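Local atomic coordinates of nucleoporin nup120 (Schizosaccharomyces pombe, PDB entry 4GQ2), a protein that serves as a structural component of the nuclear pore complex, whose nucleoporins can also dock transiently associated nuclear transport factors. Residues Leu674-Val678 and Pro790-Val795; Ser659-Tyr663 and Ile796-Ser800; Met2-His7 and Trp393-Asp398; Ser739-Lys745 and Ser766-Leu771. All coordinates share one frame; numbering follows the deposited sequence.

Contact 1 (Leu674-Val678 and Pro790-Val795)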
loop_
_atom_site.group_PDB
_atom_site.type_symbol
_atom_site.label_atom_id
_atom_site.label_comp_id
_atom_site.label_asym_id
_atom_site.label_seq_id
_atom_site.Cartn_x
_atom_site.Cartn_y
_atom_site.Cartn_z
ATOM N N LEU A 674 -6.510 11.557 10.870
ATOM C CA LEU A 674 -7.674 10.680 10.951
ATOM C C LEU A 674 -7.661 9.610 9.851
ATOM O O LEU A 674 -7.825 8.420 10.131
ATOM C CB LEU A 674 -8.980 11.463 10.896
ATOM C CG LEU A 674 -10.108 10.453 11.121
ATOM C CD1 LEU A 674 -10.685 10.532 12.529
ATOM C CD2 LEU A 674 -11.182 10.583 10.063
ATOM N N CYS A 675 -7.465 10.044 8.611
ATOM C CA CYS A 675 -7.389 9.137 7.471
ATOM C C CYS A 675 -6.311 8.077 7.669
ATOM O O CYS A 675 -6.555 6.893 7.428
ATOM C CB CYS A 675 -7.134 9.911 6.173
ATOM S SG CYS A 675 -8.437 11.095 5.790
ATOM N N ALA A 676 -5.136 8.502 8.131
ATOM C CA ALA A 676 -4.036 7.576 8.412
ATOM C C ALA A 676 -4.413 6.564 9.492
ATOM O O ALA A 676 -4.113 5.378 9.373
ATOM C CB ALA A 676 -2.791 8.340 8.813
ATOM N N SER A 677 -5.088 7.037 10.535
ATOM C CA SER A 677 -5.470 6.186 11.660
ATOM C C SER A 677 -6.486 5.135 11.235
ATOM O O SER A 677 -6.325 3.946 11.529
ATOM C CB SER A 677 -6.037 7.041 12.795
ATOM O OG SER A 677 -5.037 7.922 13.289
ATOM N N VAL A 678 -7.523 5.585 10.529
ATOM C CA VAL A 678 -8.568 4.704 10.023
ATOM C C VAL A 678 -7.989 3.636 9.095
ATOM O O VAL A 678 -8.298 2.442 9.251
ATOM C CB VAL A 678 -9.683 5.504 9.316
ATOM C CG1 VAL A 678 -10.623 4.574 8.561
ATOM C CG2 VAL A 678 -10.456 6.341 10.333
ATOM N N PRO A 790 -14.889 10.398 15.930
ATOM C CA PRO A 790 -15.042 10.176 14.484
ATOM C C PRO A 790 -14.167 9.038 13.969
ATOM O O PRO A 790 -14.412 8.523 12.873
ATOM C CB PRO A 790 -14.591 11.503 13.865
ATOM C CG PRO A 790 -13.734 12.137 14.906
ATOM C CD PRO A 790 -14.359 11.742 16.215
ATOM N N LEU A 791 -13.161 8.648 14.751
ATOM C CA LEU A 791 -12.328 7.499 14.406
ATOM C C LEU A 791 -13.144 6.209 14.368
ATOM O O LEU A 791 -13.217 5.558 13.326
ATOM C CB LEU A 791 -11.145 7.366 15.361
ATOM C CG LEU A 791 -10.298 6.092 15.272
ATOM C CD1 LEU A 791 -9.654 5.917 13.901
ATOM C CD2 LEU A 791 -9.241 6.122 16.366
ATOM N N HIS A 792 -13.765 5.857 15.496
ATOM C CA HIS A 792 -14.616 4.670 15.573
ATOM C C HIS A 792 -15.763 4.696 14.584
ATOM O O HIS A 792 -16.142 3.655 14.032
ATOM C CB HIS A 792 -15.143 4.479 16.996
ATOM C CG HIS A 792 -15.999 3.245 17.161
ATOM N ND1 HIS A 792 -15.473 2.027 17.387
ATOM C CD2 HIS A 792 -17.378 3.069 17.081
ATOM C CE1 HIS A 792 -16.464 1.116 17.465
ATOM N NE2 HIS A 792 -17.629 1.754 17.275
ATOM N N ALA A 793 -16.324 5.879 14.342
ATOM C CA ALA A 793 -17.465 5.995 13.430
ATOM C C ALA A 793 -17.051 5.752 11.986
ATOM O O ALA A 793 -17.778 5.110 11.234
ATOM C CB ALA A 793 -18.157 7.348 13.578
ATOM N N THR A 794 -15.888 6.269 11.599
ATOM C CA THR A 794 -15.400 6.096 10.228
ATOM C C THR A 794 -15.079 4.624 9.939
ATOM O O THR A 794 -15.522 4.069 8.926
ATOM C CB THR A 794 -14.221 7.035 9.931
ATOM O OG1 THR A 794 -14.634 8.381 10.195
ATOM C CG2 THR A 794 -13.769 6.932 8.471
ATOM N N VAL A 795 -14.356 3.985 10.854
ATOM C CA VAL A 795 -14.083 2.561 10.739
ATOM C C VAL A 795 -15.394 1.808 10.530
ATOM O O VAL A 795 -15.596 1.178 9.483
ATOM C CB VAL A 795 -13.333 2.019 11.971
ATOM C CG1 VAL A 795 -13.077 0.528 11.821
ATOM C CG2 VAL A 795 -12.020 2.768 12.168
#

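Contact 2 (Ser659-Tyr663 and Ile796-Ser800)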
loop_
_atom_site.group_PDB
_atom_site.type_symbol
_atom_site.label_atom_id
_atom_site.label_comp_id
_atom_site.label_asym_id
_atom_site.label_seq_id
_atom_site.Cartn_x
_atom_site.Cartn_y
_atom_site.Cartn_z
ATOM N N SER A 659 -21.939 -7.926 10.512
ATOM C CA SER A 659 -22.954 -6.987 10.996
ATOM C C SER A 659 -22.309 -5.761 11.611
ATOM O O SER A 659 -21.531 -5.878 12.555
ATOM C CB SER A 659 -23.855 -7.655 12.033
ATOM O OG SER A 659 -24.737 -8.577 11.420
ATOM N N PHE A 660 -22.633 -4.590 11.068
ATOM C CA PHE A 660 -22.116 -3.323 11.590
ATOM C C PHE A 660 -23.157 -2.213 11.568
ATOM O O PHE A 660 -23.911 -2.073 10.596
ATOM C CB PHE A 660 -20.878 -2.877 10.804
ATOM C CG PHE A 660 -19.730 -3.832 10.907
ATOM C CD1 PHE A 660 -18.943 -3.868 12.052
ATOM C CD2 PHE A 660 -19.448 -4.714 9.868
ATOM C CE1 PHE A 660 -17.889 -4.765 12.158
ATOM C CE2 PHE A 660 -18.395 -5.606 9.964
ATOM C CZ PHE A 660 -17.612 -5.633 11.111
ATOM N N ASP A 661 -23.187 -1.429 12.645
ATOM C CA ASP A 661 -23.967 -0.194 12.681
ATOM C C ASP A 661 -23.507 0.795 11.612
ATOM O O ASP A 661 -22.419 0.663 11.040
ATOM C CB ASP A 661 -23.876 0.468 14.060
ATOM C CG ASP A 661 -25.176 0.383 14.837
ATOM O OD1 ASP A 661 -26.196 -0.045 14.260
ATOM O OD2 ASP A 661 -25.179 0.759 16.027
ATOM N N ILE A 662 -24.345 1.782 11.337
ATOM C CA ILE A 662 -23.943 2.859 10.452
ATOM C C ILE A 662 -24.068 4.186 11.190
ATOM O O ILE A 662 -25.105 4.489 11.783
ATOM C CB ILE A 662 -24.705 2.841 9.097
ATOM C CG1 ILE A 662 -23.987 3.731 8.066
ATOM C CG2 ILE A 662 -26.169 3.232 9.270
ATOM C CD1 ILE A 662 -24.394 3.490 6.626
ATOM N N TYR A 663 -22.981 4.948 11.187
ATOM C CA TYR A 663 -22.995 6.274 11.767
ATOM C C TYR A 663 -23.291 7.293 10.689
ATOM O O TYR A 663 -23.342 6.958 9.501
ATOM C CB TYR A 663 -21.681 6.568 12.490
ATOM C CG TYR A 663 -21.584 5.831 13.801
ATOM C CD1 TYR A 663 -22.082 6.392 14.976
ATOM C CD2 TYR A 663 -21.027 4.557 13.868
ATOM C CE1 TYR A 663 -22.009 5.713 16.182
ATOM C CE2 TYR A 663 -20.948 3.871 15.069
ATOM C CZ TYR A 663 -21.439 4.452 16.220
ATOM O OH TYR A 663 -21.363 3.772 17.412
ATOM N N ILE A 796 -16.288 1.908 11.515
ATOM C CA ILE A 796 -17.572 1.200 11.494
ATOM C C ILE A 796 -18.347 1.471 10.208
ATOM O O ILE A 796 -18.862 0.542 9.582
ATOM C CB ILE A 796 -18.413 1.513 12.762
ATOM C CG1 ILE A 796 -17.927 0.678 13.950
ATOM C CG2 ILE A 796 -19.900 1.270 12.534
ATOM C CD1 ILE A 796 -18.203 -0.809 13.838
ATOM N N SER A 797 -18.407 2.736 9.797
ATOM C CA SER A 797 -19.091 3.103 8.554
ATOM C C SER A 797 -18.447 2.442 7.338
ATOM O O SER A 797 -19.152 1.900 6.481
ATOM C CB SER A 797 -19.120 4.621 8.372
ATOM O OG SER A 797 -19.697 5.245 9.504
ATOM N N SER A 798 -17.110 2.492 7.278
ATOM C CA SER A 798 -16.336 1.858 6.201
ATOM C C SER A 798 -16.620 0.371 6.125
ATOM O O SER A 798 -16.850 -0.159 5.041
ATOM C CB SER A 798 -14.838 2.083 6.401
ATOM O OG SER A 798 -14.535 3.465 6.462
ATOM N N LEU A 799 -16.610 -0.293 7.281
ATOM C CA LEU A 799 -16.945 -1.717 7.355
ATOM C C LEU A 799 -18.368 -1.985 6.873
ATOM O O LEU A 799 -18.606 -2.946 6.147
ATOM C CB LEU A 799 -16.750 -2.268 8.777
ATOM C CG LEU A 799 -15.310 -2.291 9.292
ATOM C CD1 LEU A 799 -15.259 -2.837 10.708
ATOM C CD2 LEU A 799 -14.395 -3.092 8.372
ATOM N N SER A 800 -19.300 -1.122 7.272
ATOM C CA SER A 800 -20.686 -1.219 6.825
ATOM C C SER A 800 -20.772 -1.145 5.304
ATOM O O SER A 800 -21.432 -1.974 4.679
ATOM C CB SER A 800 -21.545 -0.126 7.466
ATOM O OG SER A 800 -22.901 -0.259 7.081
#

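Contact 3 (Met2-His7 and Trp393-Asp398)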
loop_
_atom_site.group_PDB
_atom_site.type_symbol
_atom_site.label_atom_id
_atom_site.label_comp_id
_atom_site.label_asym_id
_atom_site.label_seq_id
_atom_site.Cartn_x
_atom_site.Cartn_y
_atom_site.Cartn_z
ATOM N N MET A 2 -12.401 -10.787 31.642
ATOM C CA MET A 2 -11.688 -9.515 31.535
ATOM C C MET A 2 -11.526 -9.098 30.075
ATOM O O MET A 2 -10.757 -9.711 29.331
ATOM C CB MET A 2 -10.321 -9.591 32.223
ATOM C CG MET A 2 -10.348 -9.281 33.713
ATOM S SD MET A 2 -8.705 -9.011 34.412
ATOM C CE MET A 2 -8.312 -7.382 33.776
ATOM N N ASN A 3 -12.254 -8.052 29.681
ATOM C CA ASN A 3 -12.194 -7.509 28.318
ATOM C C ASN A 3 -10.780 -7.147 27.858
ATOM O O ASN A 3 -9.930 -6.756 28.665
ATOM C CB ASN A 3 -13.116 -6.291 28.178
ATOM C CG ASN A 3 -14.542 -6.668 27.806
ATOM O OD1 ASN A 3 -14.897 -7.851 27.732
ATOM N ND2 ASN A 3 -15.370 -5.656 27.563
ATOM N N GLU A 4 -10.534 -7.289 26.558
ATOM C CA GLU A 4 -9.237 -6.951 25.987
ATOM C C GLU A 4 -9.243 -5.549 25.385
ATOM O O GLU A 4 -10.226 -5.126 24.780
ATOM C CB GLU A 4 -8.821 -7.982 24.940
ATOM C CG GLU A 4 -7.329 -7.979 24.636
ATOM C CD GLU A 4 -6.952 -8.909 23.496
ATOM O OE1 GLU A 4 -7.526 -10.014 23.404
ATOM O OE2 GLU A 4 -6.072 -8.534 22.694
ATOM N N LEU A 5 -8.141 -4.829 25.579
ATOM C CA LEU A 5 -7.926 -3.534 24.947
ATOM C C LEU A 5 -6.915 -3.666 23.812
ATOM O O LEU A 5 -5.890 -4.325 23.960
ATOM C CB LEU A 5 -7.413 -2.512 25.960
ATOM C CG LEU A 5 -8.237 -2.225 27.213
ATOM C CD1 LEU A 5 -7.427 -1.318 28.126
ATOM C CD2 LEU A 5 -9.593 -1.611 26.885
ATOM N N LYS A 6 -7.217 -3.041 22.681
ATOM C CA LYS A 6 -6.280 -2.980 21.570
ATOM C C LYS A 6 -5.947 -1.540 21.266
ATOM O O LYS A 6 -6.635 -0.621 21.720
ATOM C CB LYS A 6 -6.855 -3.671 20.333
ATOM C CG LYS A 6 -6.558 -5.155 20.303
ATOM C CD LYS A 6 -7.675 -5.922 19.625
ATOM C CE LYS A 6 -7.592 -7.407 19.936
ATOM N NZ LYS A 6 -6.313 -8.003 19.465
ATOM N N HIS A 7 -4.884 -1.335 20.504
ATOM C CA HIS A 7 -4.533 0.014 20.105
ATOM C C HIS A 7 -4.284 0.149 18.634
ATOM O O HIS A 7 -3.994 -0.828 17.944
ATOM C CB HIS A 7 -3.386 0.562 20.962
ATOM C CG HIS A 7 -2.069 -0.168 20.802
ATOM N ND1 HIS A 7 -1.978 -1.415 20.306
ATOM C CD2 HIS A 7 -0.772 0.217 21.136
ATOM C CE1 HIS A 7 -0.687 -1.798 20.294
ATOM N NE2 HIS A 7 0.049 -0.799 20.803
ATOM N N TRP A 393 -12.527 -4.405 35.217
ATOM C CA TRP A 393 -11.192 -4.214 34.645
ATOM C C TRP A 393 -11.048 -4.751 33.249
ATOM O O TRP A 393 -11.662 -5.760 32.894
ATOM C CB TRP A 393 -10.142 -4.866 35.540
ATOM C CG TRP A 393 -9.921 -4.156 36.850
ATOM C CD1 TRP A 393 -10.603 -4.349 38.048
ATOM C CD2 TRP A 393 -8.938 -3.103 37.139
ATOM N NE1 TRP A 393 -10.125 -3.515 39.025
ATOM C CE2 TRP A 393 -9.128 -2.741 38.548
ATOM C CE3 TRP A 393 -7.957 -2.448 36.401
ATOM C CZ2 TRP A 393 -8.361 -1.768 39.166
ATOM C CZ3 TRP A 393 -7.189 -1.469 37.038
ATOM C CH2 TRP A 393 -7.389 -1.139 38.387
ATOM N N SER A 394 -10.221 -4.079 32.449
ATOM C CA SER A 394 -9.808 -4.570 31.129
ATOM C C SER A 394 -8.334 -4.231 30.847
ATOM O O SER A 394 -7.793 -3.283 31.415
ATOM C CB SER A 394 -10.726 -4.027 30.028
ATOM O OG SER A 394 -10.901 -2.630 30.144
ATOM N N HIS A 395 -7.679 -5.013 29.992
ATOM C CA HIS A 395 -6.259 -4.791 29.707
ATOM C C HIS A 395 -5.856 -5.192 28.319
ATOM O O HIS A 395 -6.634 -5.821 27.599
ATOM C CB HIS A 395 -5.389 -5.513 30.732
ATOM C CG HIS A 395 -5.438 -7.015 30.622
ATOM N ND1 HIS A 395 -4.432 -7.733 30.091
ATOM C CD2 HIS A 395 -6.423 -7.927 30.989
ATOM C CE1 HIS A 395 -4.752 -9.040 30.122
ATOM N NE2 HIS A 395 -5.971 -9.157 30.672
ATOM N N SER A 396 -4.627 -4.831 27.947
ATOM C CA SER A 396 -4.063 -5.141 26.635
ATOM C C SER A 396 -3.019 -6.244 26.727
ATOM O O SER A 396 -2.115 -6.181 27.565
ATOM C CB SER A 396 -3.423 -3.895 26.022
ATOM O OG SER A 396 -2.247 -3.529 26.727
ATOM N N LEU A 397 -3.140 -7.241 25.856
ATOM C CA LEU A 397 -2.179 -8.339 25.790
ATOM C C LEU A 397 -1.224 -8.115 24.617
ATOM O O LEU A 397 -1.317 -8.785 23.587
ATOM C CB LEU A 397 -2.912 -9.685 25.664
ATOM C CG LEU A 397 -2.302 -10.997 26.198
ATOM C CD1 LEU A 397 -1.190 -11.547 25.307
ATOM C CD2 LEU A 397 -1.839 -10.876 27.649
ATOM N N ASP A 398 -0.310 -7.161 24.778
ATOM C CA ASP A 398 0.608 -6.801 23.700
ATOM C C ASP A 398 1.954 -7.520 23.793
ATOM O O ASP A 398 2.562 -7.595 24.863
ATOM C CB ASP A 398 0.813 -5.285 23.638
ATOM C CG ASP A 398 1.562 -4.850 22.390
ATOM O OD1 ASP A 398 1.267 -5.381 21.299
ATOM O OD2 ASP A 398 2.447 -3.976 22.502
#

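Contact 4 (Ser739-Lys745 and Ser766-Leu771)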
loop_
_atom_site.group_PDB
_atom_site.type_symbol
_atom_site.label_atom_id
_atom_site.label_comp_id
_atom_site.label_asym_id
_atom_site.label_seq_id
_atom_site.Cartn_x
_atom_site.Cartn_y
_atom_site.Cartn_z
ATOM N N SER A 739 -4.183 -0.835 0.492
ATOM C CA SER A 739 -3.457 -0.476 1.706
ATOM C C SER A 739 -2.019 -0.056 1.440
ATOM O O SER A 739 -1.533 0.891 2.057
ATOM C CB SER A 739 -3.494 -1.623 2.710
ATOM O OG SER A 739 -3.019 -1.172 3.964
ATOM N N ALA A 740 -1.350 -0.753 0.522
ATOM C CA ALA A 740 0.042 -0.444 0.168
ATOM C C ALA A 740 0.169 0.362 -1.129
ATOM O O ALA A 740 1.277 0.637 -1.600
ATOM C CB ALA A 740 0.867 -1.722 0.083
ATOM N N LEU A 741 -0.971 0.760 -1.685
ATOM C CA LEU A 741 -1.002 1.463 -2.951
ATOM C C LEU A 741 -0.685 2.942 -2.767
ATOM O O LEU A 741 -1.505 3.717 -2.263
ATOM C CB LEU A 741 -2.356 1.263 -3.625
ATOM C CG LEU A 741 -2.560 1.709 -5.077
ATOM C CD1 LEU A 741 -1.298 1.590 -5.912
ATOM C CD2 LEU A 741 -3.663 0.866 -5.685
ATOM N N LEU A 742 0.520 3.328 -3.177
ATOM C CA LEU A 742 0.976 4.702 -3.006
ATOM C C LEU A 742 0.471 5.589 -4.120
ATOM O O LEU A 742 0.602 5.261 -5.301
ATOM C CB LEU A 742 2.501 4.763 -2.892
ATOM C CG LEU A 742 2.976 4.352 -1.500
ATOM C CD1 LEU A 742 4.458 4.018 -1.502
ATOM C CD2 LEU A 742 2.659 5.453 -0.498
ATOM N N LEU A 743 -0.112 6.711 -3.725
ATOM C CA LEU A 743 -0.734 7.645 -4.647
ATOM C C LEU A 743 0.288 8.598 -5.251
ATOM O O LEU A 743 1.310 8.896 -4.640
ATOM C CB LEU A 743 -1.843 8.434 -3.936
ATOM C CG LEU A 743 -3.099 7.657 -3.520
ATOM C CD1 LEU A 743 -4.116 8.596 -2.898
ATOM C CD2 LEU A 743 -3.711 6.900 -4.694
ATOM N N GLU A 744 -0.006 9.076 -6.453
ATOM C CA GLU A 744 0.863 10.020 -7.141
ATOM C C GLU A 744 0.721 11.439 -6.590
ATOM O O GLU A 744 -0.365 11.860 -6.178
ATOM C CB GLU A 744 0.596 9.992 -8.648
ATOM C CG GLU A 744 1.059 8.705 -9.317
ATOM C CD GLU A 744 0.510 8.529 -10.723
ATOM O OE1 GLU A 744 -0.729 8.513 -10.895
ATOM O OE2 GLU A 744 1.326 8.382 -11.661
ATOM N N LYS A 745 1.843 12.152 -6.566
ATOM C CA LYS A 745 1.883 13.565 -6.200
ATOM C C LYS A 745 2.337 14.395 -7.399
ATOM O O LYS A 745 3.196 13.963 -8.174
ATOM C CB LYS A 745 2.812 13.792 -5.003
ATOM C CG LYS A 745 2.114 13.818 -3.647
ATOM C CD LYS A 745 1.864 12.425 -3.086
ATOM C CE LYS A 745 1.423 12.476 -1.631
ATOM N NZ LYS A 745 0.075 13.083 -1.416
ATOM N N SER A 766 -4.494 15.075 -0.681
ATOM C CA SER A 766 -3.236 15.212 0.077
ATOM C C SER A 766 -2.829 13.905 0.766
ATOM O O SER A 766 -1.708 13.750 1.243
ATOM C CB SER A 766 -3.365 16.336 1.110
ATOM O OG SER A 766 -3.911 17.516 0.533
ATOM N N VAL A 767 -3.770 12.976 0.801
ATOM C CA VAL A 767 -3.602 11.644 1.367
ATOM C C VAL A 767 -2.513 10.836 0.631
ATOM O O VAL A 767 -2.224 11.107 -0.535
ATOM C CB VAL A 767 -4.995 10.972 1.364
ATOM C CG1 VAL A 767 -5.005 9.622 0.678
ATOM C CG2 VAL A 767 -5.616 10.990 2.764
ATOM N N ASN A 768 -1.903 9.863 1.310
ATOM C CA ASN A 768 -0.756 9.131 0.748
ATOM C C ASN A 768 -1.060 7.765 0.137
ATOM O O ASN A 768 -0.355 7.316 -0.768
ATOM C CB ASN A 768 0.366 8.977 1.788
ATOM C CG ASN A 768 1.294 10.177 1.842
ATOM O OD1 ASN A 768 1.246 11.052 0.988
ATOM N ND2 ASN A 768 2.153 10.216 2.852
ATOM N N THR A 769 -2.087 7.090 0.638
ATOM C CA THR A 769 -2.423 5.764 0.119
ATOM C C THR A 769 -3.848 5.698 -0.393
ATOM O O THR A 769 -4.706 6.501 -0.002
ATOM C CB THR A 769 -2.226 4.659 1.170
ATOM O OG1 THR A 769 -3.294 4.716 2.123
ATOM C CG2 THR A 769 -0.879 4.821 1.888
ATOM N N ALA A 770 -4.103 4.715 -1.255
ATOM C CA ALA A 770 -5.451 4.443 -1.740
ATOM C C ALA A 770 -6.432 4.089 -0.609
ATOM O O ALA A 770 -7.619 4.396 -0.698
ATOM C CB ALA A 770 -5.425 3.343 -2.791
ATOM N N LEU A 771 -5.941 3.437 0.443
ATOM C CA LEU A 771 -6.807 3.063 1.566
ATOM C C LEU A 771 -7.138 4.262 2.461
ATOM O O LEU A 771 -8.203 4.310 3.059
ATOM C CB LEU A 771 -6.208 1.912 2.378
ATOM C CG LEU A 771 -7.100 1.288 3.455
ATOM C CD1 LEU A 771 -8.385 0.728 2.861
ATOM C CD2 LEU A 771 -6.346 0.209 4.234
HETATM O O HOH W 1 -2.870 2.752 3.780
#

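Contact 1 (Leu674-Val678 and Pro790-Val795)
Val678 and Thr794 meet at about a right angle, with CG2 of Val678 lying 3.8 Å from CG2 of Thr794. The same valine methyl presses on Leu791, whose CD1 stands 3.7 Å from Val678 CG2 and also reaches CB of Ser677. One turn earlier Leu674 reaches helix 790-803 with its CD1, 4.2 Å from Pro790 CG and 3.8 Å from the backbone N of Leu791; a first torsion of -175°, CG opposite the backbone N, carries the branch across. These contacts illustrate oblique helix-helix packing: the first turn of helix 790-803 lies against helix 672-703, with the axes of the short segments 9.9 Å apart and crossing at -54°. The hydroxyl of Thr794 is occupied within its own helix, since OG1 donates to Pro790 O at 2.7 Å, a carbonyl that also receives Thr794 N. OG1 is bonded as well to the backbone N of Ser780. A valine in place of Thr794 would keep a branched side chain but would probably leave Ser780 N without this acceptor. Farther out, Tyr779 touches Leu674 and Thr794, while Phe542 of strand 539-544 packs on Ser677 and Leu791.

Contact 2 (Ser659-Tyr663 and Ile796-Ser800)
The Phe660 ring carries Leu799 on one face: CB of Leu799 sits 3.8 Å from the ring centroid and only 12° off the normal, a CH-pi contact, while Leu799 CD1 lies 3.6 Å from Phe660 CE1. Ile796 approaches this ring obliquely, its CD1 3.6 Å from Phe660 CD1. The Tyr663 ring is met differently, at its edge and in its plane, by the CG2 methyl of Ile796, 3.7 Å from Tyr663 CD2. Ile796 thus serves both aromatics with separate branches: its first torsion of -80° sets CG1, which bears CD1, beside the backbone N and CG2 opposite it. A serine in place of Phe660 would offer no ring and would probably strip Leu799 of its aromatic cover, opening a gap beside Ile796 CD1. Two serines of the helix also meet the loop. Ser800 CB lies 3.8 Å from Asp661 O, and Ser797 OG, bonded to Ala793 O in its own helix, packs 3.8 Å from Tyr663 CB. Phe689 and Phe803 adjoin Phe660 from beyond the two segments. The example is one of an extended loop between helix 646-658 and strand 664-665, laid along helix 790-803 in the opposite chain sense and held by aromatic and aliphatic packing within the helical part of the protein.

Contact 3 (Met2-His7 and Trp393-Asp398)
Met2 touches His395 with its terminal methyl, CE lying 3.4 Å from CD2 of the imidazole, and the two side chains cross at about a right angle. A bend at chi3, 74°, turns this methyl so that it also meets Trp393 CB at 3.6 Å; the methionine and tryptophan side chains run side by side in the same direction. The sulfur of Met2 is farther off and oblique to the His395 ring.

His395 contributes its backbone as well. Its N donates to Asn3 O over 3.1 Å, nearly along the C=O axis, and its O accepts from Leu5 N at 2.7 Å with the donor 52° out of the carbonyl plane. One residue thus bonds to the neighbours before and after Glu4, the pattern of a parallel bridge, and Glu4 CA adds a CA-H...O contact to the same His395 O.

Leu5 turns inward, its CD2 3.7 Å from Ser394 OG, and packs beyond the contact on Ile376 and Ile543. Strand 3-11 is in this way inserted between strands 390-395 and 539-544 of the propeller region, resembling the closure of beta-propellers by a strand from the chain terminus.

Lys6, directed away from segment 393-398, forms a salt bridge from NZ to Glu4 OE2, 3.3 Å away, with a weak hydrogen bond in it, and another salt bridge to Glu554. Because those two carboxylates lie close together, the lysine probably offsets part of their mutual repulsion, while the two main-chain bonds of the Glu4-His395 bridge set the register of the strands there.

Contact 4 (Ser739-Lys745 and Ser766-Leu771)
The backbones of Leu742 and Thr769 form a single bridge: Ala770 N donates to Leu741 O over 3.0 Å, and Leu743 N to Asn768 O, also 3.0 Å, with a nearly straight N-H...O angle of 174°. Leu741 and Leu743 pack beside this pair. Leu741 CB lies 3.8 Å from Ala770 CB, and Leu743 crosses Val767 obliquely, its CD1 3.8 Å from Val767 CG1 while its CG rests near the Thr769 carbonyl carbon. Leu742 comes close with CD2 alone, 3.6 Å from Asn768 O, the carbonyl already engaged by Leu743 N.

At one end Ser739 lies against CD2 of Leu771, its hydroxyl bonded outward to Asp683. A water links the segments there, donating to Ser739 O at 2.9 Å and bonding to Thr769 OG1 at 2.6 Å. A first torsion of 75° sets that hydroxyl between the backbone N and the carbonyl carbon of Thr769, where OG1 also caps the backbone N of Gln772. The Gln772 side chain in turn accepts from Asn768 N, and Asn768 ND2 is held by Gln15 O. At the other end the poorly ordered Lys745 reaches Val767 O with NZ at 3.2 Å, the donor standing above the carbonyl plane, and makes a weaker bond to Ser766 O.

The arrangement is that of an N-capped helix start: Thr769 caps helix 770-777, and Leu741 O, supplied by the loop that follows helix 719-739, satisfies the amide of Ala770 in its first turn.

Overall arrangement
Contacts 1 and 2 share helix 790-803 and touch where Ala793 meets Tyr663; contact 1 is fully buried, contact 2 only partly buried, and both rely on apolar packing between their segments, aliphatic in the first, aromatic against aliphatic in the second. Contact 4, nested within the chain loops closed by both, abuts contact 1 through Val767 and Cys675, and adds main-chain bonds, a cap and a bridging water to its apolar packing. Contact 3 lies at the surface of the propeller region, about 20 Å centre to centre from contact 1, and pairs strands. Main-chain bonds appear where strand or loop edges meet, whereas the two contacts on helix 790-803 have side-chain packing between their segments.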